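Local coordinates for putative alpha KG dependent 2,4-D dioxygenase (Burkholderia xenovorans, PDB 5J92), which probably acts as an iron(II)- and 2-oxoglutarate-dependent dioxygenase of the TfdA family, oxidising a substrate that is not established, at residues P143-R155 with W264-I277. Numbering follows the deposited sequence.
With FE2 (Fe (II) ion), chain E.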
# COMPACT_ATOMS: atom_id res chain seq x y z
N PRO A 143 21.60 -6.90 -11.59
CA PRO A 143 21.86 -5.46 -11.75
C PRO A 143 22.52 -4.89 -10.50
O PRO A 143 22.35 -5.39 -9.39
CB PRO A 143 20.46 -4.86 -11.95
CG PRO A 143 19.55 -6.03 -12.24
CD PRO A 143 20.17 -7.19 -11.51
N ALA A 144 23.26 -3.80 -10.70
CA ALA A 144 24.06 -3.25 -9.61
C ALA A 144 23.18 -2.60 -8.55
O ALA A 144 23.48 -2.68 -7.35
CB ALA A 144 25.07 -2.25 -10.17
N VAL A 145 22.08 -1.96 -8.95
CA VAL A 145 21.26 -1.17 -8.04
C VAL A 145 19.82 -1.66 -8.11
O VAL A 145 19.24 -1.73 -9.20
CB VAL A 145 21.33 0.33 -8.38
CG1 VAL A 145 20.56 1.15 -7.34
CG2 VAL A 145 22.79 0.80 -8.48
N GLY A 146 19.25 -1.99 -6.96
CA GLY A 146 17.88 -2.44 -6.94
C GLY A 146 17.74 -3.89 -7.38
O GLY A 146 18.69 -4.67 -7.35
N GLY A 147 16.53 -4.24 -7.81
CA GLY A 147 16.30 -5.59 -8.29
C GLY A 147 16.20 -6.64 -7.21
O GLY A 147 16.28 -7.83 -7.52
N GLN A 148 16.01 -6.23 -5.96
CA GLN A 148 15.82 -7.18 -4.88
C GLN A 148 14.52 -7.95 -5.07
O GLN A 148 13.59 -7.49 -5.73
CB GLN A 148 15.78 -6.46 -3.52
CG GLN A 148 17.06 -5.67 -3.19
CD GLN A 148 17.04 -4.25 -3.76
OE1 GLN A 148 16.17 -3.90 -4.57
NE2 GLN A 148 18.04 -3.45 -3.39
N THR A 149 14.47 -9.14 -4.52
CA THR A 149 13.21 -9.82 -4.30
C THR A 149 12.93 -9.75 -2.80
O THR A 149 13.82 -10.03 -1.99
CB THR A 149 13.24 -11.28 -4.77
OG1 THR A 149 13.69 -11.34 -6.12
CG2 THR A 149 11.83 -11.89 -4.72
N GLN A 150 11.73 -9.32 -2.44
CA GLN A 150 11.35 -9.15 -1.05
C GLN A 150 10.30 -10.19 -0.68
O GLN A 150 9.47 -10.59 -1.51
CB GLN A 150 10.81 -7.74 -0.79
CG GLN A 150 11.81 -6.64 -1.14
CD GLN A 150 11.39 -5.26 -0.67
OE1 GLN A 150 10.19 -4.94 -0.58
NE2 GLN A 150 12.38 -4.43 -0.34
N PHE A 151 10.35 -10.63 0.58
CA PHE A 151 9.50 -11.71 1.07
C PHE A 151 8.85 -11.27 2.37
O PHE A 151 9.54 -10.81 3.28
CB PHE A 151 10.30 -13.01 1.28
CG PHE A 151 10.95 -13.52 0.02
CD1 PHE A 151 10.24 -14.35 -0.84
CD2 PHE A 151 12.25 -13.15 -0.31
CE1 PHE A 151 10.82 -14.82 -2.01
CE2 PHE A 151 12.85 -13.61 -1.48
CZ PHE A 151 12.13 -14.45 -2.33
N ALA A 152 7.53 -11.43 2.45
CA ALA A 152 6.77 -11.04 3.62
C ALA A 152 6.22 -12.29 4.30
O ALA A 152 5.54 -13.11 3.66
CB ALA A 152 5.65 -10.07 3.25
N ASP A 153 6.51 -12.43 5.59
CA ASP A 153 6.15 -13.64 6.34
C ASP A 153 4.69 -13.57 6.78
O ASP A 153 4.35 -12.81 7.70
CB ASP A 153 7.09 -13.79 7.54
CG ASP A 153 6.93 -15.14 8.25
OD1 ASP A 153 5.86 -15.80 8.10
OD2 ASP A 153 7.88 -15.52 8.97
N MET A 154 3.82 -14.36 6.14
CA MET A 154 2.41 -14.39 6.49
C MET A 154 2.12 -15.13 7.79
O MET A 154 1.02 -14.97 8.36
CB MET A 154 1.59 -15.03 5.36
CG MET A 154 1.64 -14.27 4.03
SD MET A 154 1.03 -12.58 4.17
CE MET A 154 2.54 -11.68 4.29
N ARG A 155 3.05 -15.98 8.25
CA ARG A 155 2.90 -16.61 9.57
C ARG A 155 3.13 -15.59 10.67
O ARG A 155 2.33 -15.47 11.61
CB ARG A 155 3.89 -17.77 9.72
CG ARG A 155 4.04 -18.65 8.49
CD ARG A 155 5.31 -19.48 8.56
NE ARG A 155 6.50 -18.61 8.68
CZ ARG A 155 7.74 -19.05 8.89
NH1 ARG A 155 7.99 -20.36 9.01
NH2 ARG A 155 8.75 -18.17 8.97
N TRP A 264 11.40 -20.53 -2.45
CA TRP A 264 10.50 -19.99 -1.44
C TRP A 264 9.15 -20.70 -1.46
O TRP A 264 8.67 -21.15 -2.51
CB TRP A 264 10.33 -18.45 -1.57
CG TRP A 264 9.52 -17.95 -2.75
CD1 TRP A 264 8.16 -17.74 -2.80
CD2 TRP A 264 10.03 -17.56 -4.02
NE1 TRP A 264 7.80 -17.26 -4.05
CE2 TRP A 264 8.93 -17.14 -4.81
CE3 TRP A 264 11.31 -17.54 -4.58
CZ2 TRP A 264 9.08 -16.69 -6.11
CZ3 TRP A 264 11.45 -17.09 -5.89
CH2 TRP A 264 10.35 -16.68 -6.64
N ASP A 265 8.57 -20.81 -0.27
CA ASP A 265 7.33 -21.54 -0.03
C ASP A 265 6.17 -20.54 -0.12
O ASP A 265 5.96 -19.74 0.79
CB ASP A 265 7.40 -22.25 1.32
CG ASP A 265 6.24 -23.22 1.56
OD1 ASP A 265 5.22 -23.13 0.84
OD2 ASP A 265 6.37 -24.07 2.47
N ASN A 266 5.43 -20.58 -1.23
CA ASN A 266 4.29 -19.68 -1.40
C ASN A 266 3.19 -19.92 -0.37
O ASN A 266 2.35 -19.04 -0.18
CB ASN A 266 3.74 -19.82 -2.82
CG ASN A 266 4.71 -19.33 -3.87
OD1 ASN A 266 4.82 -18.14 -4.09
ND2 ASN A 266 5.42 -20.25 -4.52
N ARG A 267 3.19 -21.07 0.30
CA ARG A 267 2.17 -21.38 1.30
C ARG A 267 2.32 -20.56 2.57
O ARG A 267 1.41 -20.58 3.40
CB ARG A 267 2.21 -22.87 1.65
CG ARG A 267 2.01 -23.78 0.45
CD ARG A 267 2.30 -25.23 0.78
NE ARG A 267 3.72 -25.47 1.08
CZ ARG A 267 4.25 -26.68 1.22
NH1 ARG A 267 3.48 -27.75 1.09
NH2 ARG A 267 5.55 -26.81 1.48
N ALA A 268 3.44 -19.83 2.73
CA ALA A 268 3.71 -19.05 3.93
C ALA A 268 4.09 -17.61 3.63
O ALA A 268 4.43 -16.87 4.56
CB ALA A 268 4.83 -19.70 4.76
N LEU A 269 4.07 -17.18 2.38
CA LEU A 269 4.68 -15.91 2.03
C LEU A 269 3.86 -15.15 1.01
O LEU A 269 3.00 -15.70 0.32
CB LEU A 269 6.09 -16.11 1.43
CG LEU A 269 7.13 -16.79 2.30
CD1 LEU A 269 8.21 -17.34 1.43
CD2 LEU A 269 7.68 -15.73 3.27
N MET A 270 4.18 -13.87 0.92
CA MET A 270 4.00 -13.06 -0.26
C MET A 270 5.40 -12.64 -0.68
O MET A 270 6.34 -12.64 0.13
CB MET A 270 3.12 -11.84 -0.00
CG MET A 270 1.61 -12.12 -0.03
SD MET A 270 0.62 -10.63 -0.14
CE MET A 270 1.26 -9.69 1.23
N HIS A 271 5.55 -12.30 -1.95
CA HIS A 271 6.83 -11.78 -2.41
C HIS A 271 6.57 -10.75 -3.49
O HIS A 271 5.47 -10.66 -4.05
CB HIS A 271 7.73 -12.89 -2.94
CG HIS A 271 7.24 -13.47 -4.22
ND1 HIS A 271 6.21 -14.39 -4.28
CD2 HIS A 271 7.61 -13.23 -5.50
CE1 HIS A 271 5.97 -14.69 -5.54
NE2 HIS A 271 6.81 -14.01 -6.30
N ARG A 272 7.60 -9.98 -3.81
CA ARG A 272 7.50 -9.01 -4.88
C ARG A 272 8.90 -8.70 -5.38
O ARG A 272 9.86 -8.81 -4.62
CB ARG A 272 6.80 -7.71 -4.43
CG ARG A 272 7.65 -6.87 -3.47
CD ARG A 272 6.96 -5.56 -3.05
NE ARG A 272 7.84 -4.77 -2.18
CZ ARG A 272 7.63 -3.49 -1.88
NH1 ARG A 272 6.58 -2.87 -2.37
NH2 ARG A 272 8.50 -2.82 -1.10
N GLY A 273 8.99 -8.31 -6.65
CA GLY A 273 10.23 -7.82 -7.20
C GLY A 273 10.32 -6.31 -7.08
O GLY A 273 9.31 -5.62 -7.02
N ARG A 274 11.53 -5.81 -6.98
CA ARG A 274 11.80 -4.39 -6.90
C ARG A 274 12.43 -3.90 -8.20
O ARG A 274 13.20 -4.65 -8.81
CB ARG A 274 12.73 -4.07 -5.73
CG ARG A 274 12.18 -4.49 -4.35
CD ARG A 274 11.00 -3.62 -3.94
NE ARG A 274 11.42 -2.23 -3.79
CZ ARG A 274 10.72 -1.18 -4.19
NH1 ARG A 274 9.55 -1.36 -4.79
NH2 ARG A 274 11.20 0.04 -4.02
N PRO A 275 12.13 -2.69 -8.64
CA PRO A 275 12.79 -2.17 -9.84
C PRO A 275 14.30 -2.13 -9.64
O PRO A 275 14.79 -2.01 -8.51
CB PRO A 275 12.22 -0.76 -10.00
CG PRO A 275 10.96 -0.73 -9.18
CD PRO A 275 11.23 -1.69 -8.03
N HIS A 276 15.05 -2.29 -10.72
CA HIS A 276 16.48 -2.04 -10.71
C HIS A 276 16.77 -0.75 -11.47
O HIS A 276 15.99 -0.34 -12.34
CB HIS A 276 17.28 -3.21 -11.29
CG HIS A 276 16.95 -3.53 -12.71
ND1 HIS A 276 15.91 -4.37 -13.06
CD2 HIS A 276 17.52 -3.14 -13.87
CE1 HIS A 276 15.85 -4.47 -14.37
NE2 HIS A 276 16.82 -3.73 -14.89
N ILE A 277 17.87 -0.08 -11.12
CA ILE A 277 18.16 1.28 -11.56
C ILE A 277 19.53 1.29 -12.23
O ILE A 277 20.53 0.96 -11.58
CB ILE A 277 18.14 2.28 -10.39
CG1 ILE A 277 16.93 2.03 -9.48
CG2 ILE A 277 18.20 3.71 -10.91
CD1 ILE A 277 15.60 2.17 -10.15
FE FE2 E . 5.79 -14.29 -8.50
O HOH W 1 21.50 -1.86 -12.24
O HOH W 2 14.56 -1.64 -3.89
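F151 and H271 face each other as a non-hydrogen-bonded pair in the antiparallel strands 149-153 and 269-273, and their side chains share the sheet face that bears the metal. CD1 of F151 touches CB of H271 at 3.6 Å, while F151 CE1 lies over one face of the W264 indole, 3.5 Å from W264 CG. The two aromatic rings meet obliquely, their planes 57° apart. CG of H271 lies between its backbone N and carbonyl carbon (chi1 69°), which brings the imidazole to the iron, with W264 NE1 over one ring face. H271 NE2 binds the iron at 2.4 Å; H122 and D124 complete the protein ligands, the His-Asp-His triad of this dioxygenase family.

On the reverse face, Q150 and R272 run side by side. NE and NH2 of R272 both donate to Q150 OE1, NH2 at 2.8 Å, and the oxygen sits within 2° of the guanidinium plane. Salt bridges from R272 to E243 and from R274, just beyond the strand, to E240, both glutamates of the second subunit, carry this side of the contact to the subunit interface.

Backbone bonds fix the register: Q150 N and A152 N donate to R272 O and M270 O over near-linear bonds. Beyond the strands, G147 N still donates to P275 O, and P143 CG packs over the H276 ring, 4.0 Å from its centroid. Alternation along one strand thus gives H271 to iron and R272 to the subunit interface, while F151 against CB of H271 and W264 NE1 over its ring probably narrow the ways the imidazole can turn about its metal bond.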